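Local coordinates for F-actin-capping protein subunit alpha (Plasmodium berghei, PDB 7A0H) that probably caps the fast-growing barbed ends of actin filaments, blocking subunit exchange there without severing, and assembles here as an asymmetric homodimer, at residues Phe11-Leu16 and Glu46-Lys51; Tyr52-Tyr57 and Glu73-Asn78. All blocks are in the same frame, centred on the assembly; numbering follows the deposited sequence.

Overall arrangement
The chain opens with three helices, 3-18, 21-35 and 39-55. Interaction 1 lays the first against the third, closing an excursion of 29 residues, mostly helical, with helix 21-35 at its centre. Residues 52-57 follow directly on 46-51, so helix 39-55 serves both contacts: its middle meets the first helix, its C-terminal end meets residues 73-78. Interaction 2 closes a shorter excursion of 15 residues, largely strands 58-62 and 66-70, and ties the helix end to edge strand 75-76 of the small antiparallel sheet. The two loops neither nest nor cross but follow in series; the centres of interactions 1 and 2 are about 15 Å apart.

Interaction 1: residues Phe11-Leu16 and Glu46-Lys51; sequences FIRHVL and EDIISK
I48 reaches from helix 39-55 to both R13 and L16 of helix 3-18, joining the first and third helices of the N-terminal helical bundle of this capping protein subunit. The two segments run roughly parallel, 28° apart, but their axes stay 11.3 Å from each other, so the contact is made by side-chain ends, with the backbones well apart. The inner part is apolar, with L16 and I49 buried. The CD1 branch of L16 lies 3.9 Å from CG2 of I48 and, less closely, 4.3 Å from CD1 of I49, whose side-chain end swings in from the flank of its helix. L16 also packs on L27, I28 and L31 of helix 21-35, so the middle helix backs this inner side. One turn earlier I12 packs on I41, F44 and I45 of the same helix 39-55.

The outer side is looser and belongs to the exposed R13. Its CG stands anti to the backbone N (chi1 -179°), and the chain then bends at chi3, bringing the guanidinium alongside the CG1-CD1 branch of I48. This meeting is van der Waals contact rather than a polar bond: CG1 of I48 sits at the edge of the guanidinium, near its plane. NE of R13 is 3.7 Å from CD1 of I48, while NH2 of R13 comes to 3.6 Å from CG1 of I48.

Interaction 2: residues Tyr52-Tyr57 and Glu73-Asn78; sequences YNEDNY and ESKSGN
The Y57 ring meets the E73 carboxylate at its edge, the two planes only 11° apart. OE1 of E73 lies near the ring plane, 3.6 Å from CE1 of Y57, and accepts a long hydrogen bond of 3.3 Å from OH of Y57. The hydroxyl comes from the syn side of that oxygen, 28° out of the carboxylate plane. A bend at chi2 (91°) turns the end of E73 toward the tyrosine. Away from the crossing, the Y52 ring has ND2 of N56 over the centre of one face, 3.5 Å above the plane; the same nitrogen donates to the backbone O of Y52.

E54, in the last turn of helix 39-55, meets K75 of strand 75-76, an outermost strand of the small antiparallel sheet within this chain, while Y57 just past the helix meets E73 just before the strand. F174 of strand 170-183 touches both Y57 and E73, so this half also rests on the large antiparallel sheet.

The second polar link is a salt bridge, NZ of K75 to OE2 of E54 at 3.2 Å, again on the syn side and tilted out of the carboxylate plane. E54 is buried and extended beyond CG, whereas K75 is exposed and folds at chi3 and chi4, crossing the glutamate at about a right angle. CD of K75 stands 3.5 Å from OE2 of E54. That oxygen is also hydrogen-bonded to OH of Y80, from the neighbouring strand 79-82.

Interaction 1: residues Phe11-Leu16 and Glu46-Lys51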
ATOM      1  N   PHE A  11      -9.406  -0.303 -16.432  1.00134.92           N
ATOM      2  CA  PHE A  11      -9.715   0.265 -15.130  1.00129.41           C
ATOM      3  C   PHE A  11      -9.909  -0.813 -14.075  1.00 98.00           C
ATOM      4  O   PHE A  11      -9.396  -0.681 -12.960  1.00 95.12           O
ATOM      5  CB  PHE A  11     -10.980   1.117 -15.239  1.00109.11           C
ATOM      6  CG  PHE A  11     -11.457   1.650 -13.940  1.00 93.12           C
ATOM      7  CD1 PHE A  11     -10.769   2.652 -13.304  1.00108.58           C
ATOM      8  CD2 PHE A  11     -12.597   1.161 -13.361  1.00 89.54           C
ATOM      9  CE1 PHE A  11     -11.212   3.134 -12.113  1.00104.00           C
ATOM     10  CE2 PHE A  11     -13.034   1.643 -12.172  1.00 92.78           C
ATOM     11  CZ  PHE A  11     -12.347   2.629 -11.548  1.00102.78           C
ATOM     12  N   ILE A  12     -10.606  -1.899 -14.428  1.00102.78           N
ATOM     13  CA  ILE A  12     -10.813  -3.004 -13.490  1.00103.27           C
ATOM     14  C   ILE A  12      -9.486  -3.623 -13.100  1.00 88.86           C
ATOM     15  O   ILE A  12      -9.267  -4.013 -11.948  1.00 75.28           O
ATOM     16  CB  ILE A  12     -11.767  -4.046 -14.113  1.00 96.06           C
ATOM     17  CG1 ILE A  12     -13.211  -3.559 -14.035  1.00 94.35           C
ATOM     18  CG2 ILE A  12     -11.593  -5.380 -13.385  1.00106.69           C
ATOM     19  CD1 ILE A  12     -14.198  -4.351 -14.845  1.00 88.27           C
ATOM     20  N   ARG A  13      -8.590  -3.752 -14.069  1.00127.05           N
ATOM     21  CA  ARG A  13      -7.243  -4.245 -13.806  1.00121.41           C
ATOM     22  C   ARG A  13      -6.477  -3.290 -12.910  1.00105.47           C
ATOM     23  O   ARG A  13      -5.859  -3.707 -11.933  1.00105.40           O
ATOM     24  CB  ARG A  13      -6.531  -4.475 -15.134  1.00 93.44           C
ATOM     25  CG  ARG A  13      -5.141  -5.003 -15.047  1.00112.42           C
ATOM     26  CD  ARG A  13      -4.767  -5.675 -16.327  1.00102.33           C
ATOM     27  NE  ARG A  13      -5.335  -7.016 -16.354  1.00125.41           N
ATOM     28  CZ  ARG A  13      -5.456  -7.756 -17.448  1.00121.01           C
ATOM     29  NH1 ARG A  13      -5.063  -7.272 -18.617  1.00117.28           N
ATOM     30  NH2 ARG A  13      -5.977  -8.974 -17.364  1.00108.35           N
ATOM     31  N   HIS A  14      -6.523  -2.001 -13.204  1.00111.39           N
ATOM     32  CA  HIS A  14      -5.760  -1.067 -12.393  1.00 92.28           C
ATOM     33  C   HIS A  14      -6.232  -1.054 -10.952  1.00 90.78           C
ATOM     34  O   HIS A  14      -5.412  -1.028 -10.036  1.00110.62           O
ATOM     35  CB  HIS A  14      -5.846   0.329 -13.009  1.00116.20           C
ATOM     36  CG  HIS A  14      -4.967   1.334 -12.339  1.00117.37           C
ATOM     37  ND1 HIS A  14      -5.454   2.526 -11.845  1.00130.50           N
ATOM     38  CD2 HIS A  14      -3.646   1.313 -12.040  1.00123.30           C
ATOM     39  CE1 HIS A  14      -4.465   3.209 -11.294  1.00135.94           C
ATOM     40  NE2 HIS A  14      -3.357   2.493 -11.397  1.00126.53           N
ATOM     41  N   VAL A  15      -7.537  -1.132 -10.717  1.00 89.29           N
ATOM     42  CA  VAL A  15      -8.019  -1.072  -9.342  1.00100.86           C
ATOM     43  C   VAL A  15      -7.710  -2.352  -8.589  1.00 83.55           C
ATOM     44  O   VAL A  15      -7.373  -2.319  -7.407  1.00 93.39           O
ATOM     45  CB  VAL A  15      -9.521  -0.740  -9.280  1.00110.03           C
ATOM     46  CG1 VAL A  15      -9.747   0.687  -9.743  1.00127.30           C
ATOM     47  CG2 VAL A  15     -10.330  -1.719 -10.091  1.00104.81           C
ATOM     48  N   LEU A  16      -7.840  -3.497  -9.241  1.00108.94           N
ATOM     49  CA  LEU A  16      -7.534  -4.744  -8.526  1.00 99.65           C
ATOM     50  C   LEU A  16      -6.037  -4.942  -8.386  1.00 89.85           C
ATOM     51  O   LEU A  16      -5.590  -5.623  -7.462  1.00100.42           O
ATOM     52  CB  LEU A  16      -8.159  -5.944  -9.235  1.00 88.35           C
ATOM     53  CG  LEU A  16      -9.666  -5.905  -9.520  1.00117.22           C
ATOM     54  CD1 LEU A  16     -10.173  -7.206 -10.076  1.00 84.58           C
ATOM     55  CD2 LEU A  16     -10.465  -5.603  -8.269  1.00 90.94           C
ATOM     56  N   GLU A  46     -13.265 -12.897 -13.259  1.00 66.74           N
ATOM     57  CA  GLU A  46     -12.939 -14.225 -12.761  1.00 63.29           C
ATOM     58  C   GLU A  46     -11.522 -14.646 -13.179  1.00 63.55           C
ATOM     59  O   GLU A  46     -10.796 -15.206 -12.376  1.00 64.13           O
ATOM     60  CB  GLU A  46     -13.963 -15.261 -13.220  1.00 58.91           C
ATOM     61  CG  GLU A  46     -13.738 -16.658 -12.478  1.00 72.28           C
ATOM     62  CD  GLU A  46     -12.672 -17.544 -13.114  1.00 71.90           C
ATOM     63  OE1 GLU A  46     -12.332 -17.309 -14.300  1.00 76.28           O
ATOM     64  OE2 GLU A  46     -12.207 -18.521 -12.456  1.00 76.41           O
ATOM     65  N   ASP A  47     -11.107 -14.363 -14.417  1.00 58.41           N
ATOM     66  CA  ASP A  47      -9.755 -14.699 -14.841  1.00 61.36           C
ATOM     67  C   ASP A  47      -8.717 -13.959 -14.019  1.00 68.99           C
ATOM     68  O   ASP A  47      -7.785 -14.562 -13.474  1.00 67.64           O
ATOM     69  CB  ASP A  47      -9.579 -14.447 -16.334  1.00 59.46           C
ATOM     70  CG  ASP A  47     -10.164 -15.594 -17.135  1.00 84.20           C
ATOM     71  OD1 ASP A  47      -9.922 -16.761 -16.700  1.00 95.20           O
ATOM     72  OD2 ASP A  47     -10.907 -15.380 -18.117  1.00 87.00           O
ATOM     73  N   ILE A  48      -8.877 -12.659 -13.886  1.00 58.33           N
ATOM     74  CA  ILE A  48      -7.917 -11.880 -13.123  1.00 60.94           C
ATOM     75  C   ILE A  48      -7.809 -12.392 -11.687  1.00 61.94           C
ATOM     76  O   ILE A  48      -6.725 -12.403 -11.084  1.00 58.35           O
ATOM     77  CB  ILE A  48      -8.322 -10.398 -13.132  1.00 62.02           C
ATOM     78  CG1 ILE A  48      -7.807  -9.751 -14.391  1.00 73.63           C
ATOM     79  CG2 ILE A  48      -7.810  -9.737 -11.880  1.00 64.65           C
ATOM     80  CD1 ILE A  48      -8.290  -8.318 -14.513  1.00 79.37           C
ATOM     81  N   ILE A  49      -8.924 -12.790 -11.100  1.00 52.96           N
ATOM     82  CA  ILE A  49      -8.837 -13.220  -9.720  1.00 53.87           C
ATOM     83  C   ILE A  49      -8.201 -14.617  -9.632  1.00 58.60           C
ATOM     84  O   ILE A  49      -7.455 -14.921  -8.701  1.00 60.04           O
ATOM     85  CB  ILE A  49     -10.221 -13.159  -9.085  1.00 51.94           C
ATOM     86  CG1 ILE A  49     -10.632 -11.690  -8.918  1.00 92.00           C
ATOM     87  CG2 ILE A  49     -10.270 -13.756  -7.736  1.00 65.70           C
ATOM     88  CD1 ILE A  49      -9.754 -10.932  -7.889  1.00 66.41           C
ATOM     89  N   SER A  50      -8.487 -15.505 -10.572  1.00 57.42           N
ATOM     90  CA  SER A  50      -7.876 -16.813 -10.490  1.00 64.75           C
ATOM     91  C   SER A  50      -6.361 -16.700 -10.558  1.00 59.52           C
ATOM     92  O   SER A  50      -5.655 -17.432  -9.880  1.00 60.38           O
ATOM     93  CB  SER A  50      -8.410 -17.705 -11.598  1.00 57.13           C
ATOM     94  OG  SER A  50      -8.077 -17.173 -12.880  1.00 64.68           O
ATOM     95  N   LYS A  51      -5.844 -15.819 -11.391  1.00 63.93           N
ATOM     96  CA  LYS A  51      -4.406 -15.667 -11.498  1.00 65.73           C
ATOM     97  C   LYS A  51      -3.850 -15.042 -10.235  1.00 65.81           C
ATOM     98  O   LYS A  51      -2.797 -15.450  -9.728  1.00 60.99           O
ATOM     99  CB  LYS A  51      -4.074 -14.817 -12.713  1.00 61.75           C
ATOM    100  CG  LYS A  51      -2.584 -14.559 -12.921  1.00 91.22           C
ATOM    101  CD  LYS A  51      -1.842 -15.805 -13.369  1.00115.50           C
ATOM    102  CE  LYS A  51      -0.454 -15.476 -13.932  1.00 74.90           C
ATOM    103  NZ  LYS A  51       0.541 -15.247 -12.848  1.00113.38           N
TER

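Interaction 2: residues Tyr52-Tyr57 and Glu73-Asn78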
ATOM      1  N   TYR A  52      -4.490 -13.980  -9.781  1.00 64.60           N
ATOM      2  CA  TYR A  52      -4.189 -13.437  -8.469  1.00 64.50           C
ATOM      3  C   TYR A  52      -4.110 -14.528  -7.404  1.00 64.72           C
ATOM      4  O   TYR A  52      -3.163 -14.573  -6.606  1.00 65.19           O
ATOM      5  CB  TYR A  52      -5.280 -12.412  -8.146  1.00 55.81           C
ATOM      6  CG  TYR A  52      -5.098 -11.781  -6.848  1.00 56.95           C
ATOM      7  CD1 TYR A  52      -4.269 -10.693  -6.710  1.00 80.66           C
ATOM      8  CD2 TYR A  52      -5.711 -12.308  -5.723  1.00 71.86           C
ATOM      9  CE1 TYR A  52      -4.066 -10.114  -5.481  1.00 86.17           C
ATOM     10  CE2 TYR A  52      -5.510 -11.749  -4.485  1.00 98.53           C
ATOM     11  CZ  TYR A  52      -4.692 -10.645  -4.369  1.00 88.74           C
ATOM     12  OH  TYR A  52      -4.521 -10.057  -3.137  1.00101.27           O
ATOM     13  N   ASN A  53      -5.115 -15.412  -7.356  1.00 67.49           N
ATOM     14  CA  ASN A  53      -5.130 -16.482  -6.363  1.00 64.06           C
ATOM     15  C   ASN A  53      -3.932 -17.399  -6.556  1.00 57.71           C
ATOM     16  O   ASN A  53      -3.321 -17.871  -5.604  1.00 51.01           O
ATOM     17  CB  ASN A  53      -6.419 -17.323  -6.485  1.00 54.97           C
ATOM     18  CG  ASN A  53      -7.595 -16.714  -5.760  1.00 60.21           C
ATOM     19  OD1 ASN A  53      -7.461 -15.658  -5.154  1.00 58.87           O
ATOM     20  ND2 ASN A  53      -8.778 -17.359  -5.845  1.00 54.73           N
ATOM     21  N   GLU A  54      -3.607 -17.684  -7.788  1.00 57.50           N
ATOM     22  CA  GLU A  54      -2.488 -18.570  -8.024  1.00 62.46           C
ATOM     23  C   GLU A  54      -1.208 -17.902  -7.594  1.00 59.61           C
ATOM     24  O   GLU A  54      -0.362 -18.546  -6.953  1.00 58.72           O
ATOM     25  CB  GLU A  54      -2.481 -18.977  -9.489  1.00 50.36           C
ATOM     26  CG  GLU A  54      -3.714 -19.844  -9.782  1.00 55.22           C
ATOM     27  CD  GLU A  54      -3.922 -20.089 -11.263  1.00 68.20           C
ATOM     28  OE1 GLU A  54      -3.152 -19.521 -12.069  1.00 53.04           O
ATOM     29  OE2 GLU A  54      -4.816 -20.893 -11.615  1.00 57.19           O
ATOM     30  N   ASP A  55      -1.076 -16.596  -7.884  1.00 57.18           N
ATOM     31  CA  ASP A  55       0.114 -15.851  -7.520  1.00 47.42           C
ATOM     32  C   ASP A  55       0.330 -15.782  -6.015  1.00 56.45           C
ATOM     33  O   ASP A  55       1.396 -15.351  -5.569  1.00 54.56           O
ATOM     34  CB  ASP A  55       0.064 -14.454  -8.109  1.00 55.34           C
ATOM     35  CG  ASP A  55       0.267 -14.489  -9.589  1.00 58.03           C
ATOM     36  OD1 ASP A  55       0.479 -15.617 -10.096  1.00 70.26           O
ATOM     37  OD2 ASP A  55       0.254 -13.437 -10.239  1.00 74.16           O
ATOM     38  N   ASN A  56      -0.687 -16.058  -5.212  1.00 54.53           N
ATOM     39  CA  ASN A  56      -0.547 -15.832  -3.785  1.00 48.39           C
ATOM     40  C   ASN A  56      -0.758 -17.104  -3.001  1.00 50.36           C
ATOM     41  O   ASN A  56      -0.949 -17.032  -1.780  1.00 49.58           O
ATOM     42  CB  ASN A  56      -1.505 -14.752  -3.313  1.00 57.43           C
ATOM     43  CG  ASN A  56      -1.057 -13.366  -3.757  1.00 63.80           C
ATOM     44  OD1 ASN A  56      -0.020 -12.859  -3.270  1.00 68.18           O
ATOM     45  ND2 ASN A  56      -1.774 -12.781  -4.731  1.00 65.18           N
ATOM     46  N   TYR A  57      -0.746 -18.273  -3.653  1.00 45.93           N
ATOM     47  CA  TYR A  57      -0.781 -19.512  -2.894  1.00 47.97           C
ATOM     48  C   TYR A  57      -1.905 -19.404  -1.888  1.00 52.66           C
ATOM     49  O   TYR A  57      -1.700 -19.625  -0.689  1.00 57.76           O
ATOM     50  CB  TYR A  57       0.557 -19.803  -2.169  1.00 52.46           C
ATOM     51  CG  TYR A  57       1.674 -19.983  -3.160  1.00 47.97           C
ATOM     52  CD1 TYR A  57       1.935 -21.213  -3.734  1.00 44.71           C
ATOM     53  CD2 TYR A  57       2.417 -18.913  -3.549  1.00 54.98           C
ATOM     54  CE1 TYR A  57       2.902 -21.346  -4.709  1.00 53.68           C
ATOM     55  CE2 TYR A  57       3.398 -19.041  -4.496  1.00 76.60           C
ATOM     56  CZ  TYR A  57       3.652 -20.257  -5.046  1.00 56.09           C
ATOM     57  OH  TYR A  57       4.607 -20.367  -5.985  1.00 62.95           O
ATOM     58  N   GLU A  73       1.764 -24.554  -9.489  1.00 62.76           N
ATOM     59  CA  GLU A  73       2.253 -25.917  -9.293  1.00 60.34           C
ATOM     60  C   GLU A  73       1.109 -26.888  -9.020  1.00 58.93           C
ATOM     61  O   GLU A  73       1.224 -28.093  -9.311  1.00 60.88           O
ATOM     62  CB  GLU A  73       3.296 -25.868  -8.151  1.00 57.66           C
ATOM     63  CG  GLU A  73       4.610 -25.195  -8.599  1.00 49.83           C
ATOM     64  CD  GLU A  73       4.703 -23.647  -8.382  1.00 66.11           C
ATOM     65  OE1 GLU A  73       3.839 -23.000  -7.733  1.00 54.32           O
ATOM     66  OE2 GLU A  73       5.682 -23.058  -8.910  1.00 77.41           O
ATOM     67  N   SER A  74       0.002 -26.418  -8.442  1.00 50.55           N
ATOM     68  CA  SER A  74      -1.091 -27.349  -8.261  1.00 52.54           C
ATOM     69  C   SER A  74      -1.998 -27.425  -9.484  1.00 56.10           C
ATOM     70  O   SER A  74      -2.785 -28.364  -9.554  1.00 52.55           O
ATOM     71  CB  SER A  74      -1.945 -26.986  -7.035  1.00 65.46           C
ATOM     72  OG  SER A  74      -2.498 -25.665  -7.101  1.00 57.45           O
ATOM     73  N   LYS A  75      -1.830 -26.524 -10.474  1.00 52.59           N
ATOM     74  CA  LYS A  75      -2.789 -26.426 -11.557  1.00 56.65           C
ATOM     75  C   LYS A  75      -2.822 -27.726 -12.316  1.00 65.13           C
ATOM     76  O   LYS A  75      -1.788 -28.266 -12.707  1.00 75.26           O
ATOM     77  CB  LYS A  75      -2.469 -25.313 -12.579  1.00 60.06           C
ATOM     78  CG  LYS A  75      -2.534 -23.872 -12.107  1.00 59.72           C
ATOM     79  CD  LYS A  75      -2.419 -22.897 -13.287  1.00 77.58           C
ATOM     80  CE  LYS A  75      -3.550 -23.064 -14.362  1.00 81.14           C
ATOM     81  NZ  LYS A  75      -4.953 -23.162 -13.845  1.00 80.40           N
ATOM     82  N   SER A  76      -4.011 -28.207 -12.568  1.00 70.37           N
ATOM     83  CA  SER A  76      -4.158 -29.372 -13.415  1.00 55.77           C
ATOM     84  C   SER A  76      -5.368 -29.131 -14.308  1.00 64.20           C
ATOM     85  O   SER A  76      -6.521 -29.173 -13.851  1.00 61.42           O
ATOM     86  CB  SER A  76      -4.300 -30.618 -12.552  1.00 58.86           C
ATOM     87  OG  SER A  76      -4.167 -31.758 -13.390  1.00 64.94           O
ATOM     88  N   GLY A  77      -5.095 -28.916 -15.587  1.00 61.42           N
ATOM     89  CA  GLY A  77      -6.139 -28.460 -16.508  1.00 71.86           C
ATOM     90  C   GLY A  77      -6.701 -27.148 -16.022  1.00 60.52           C
ATOM     91  O   GLY A  77      -6.008 -26.128 -15.868  1.00 62.37           O
ATOM     92  N   ASN A  78      -7.967 -27.165 -15.676  1.00 79.35           N
ATOM     93  CA  ASN A  78      -8.604 -26.028 -15.038  1.00 87.00           C
ATOM     94  C   ASN A  78      -8.908 -26.327 -13.585  1.00 65.27           C
ATOM     95  O   ASN A  78      -9.612 -25.546 -12.912  1.00 72.21           O
ATOM     96  CB  ASN A  78      -9.848 -25.688 -15.859  1.00 80.84           C
ATOM     97  CG  ASN A  78      -9.505 -25.440 -17.355  1.00118.19           C
ATOM     98  OD1 ASN A  78      -8.869 -24.437 -17.711  1.00104.59           O
ATOM     99  ND2 ASN A  78      -9.875 -26.396 -18.215  1.00 93.48           N
TER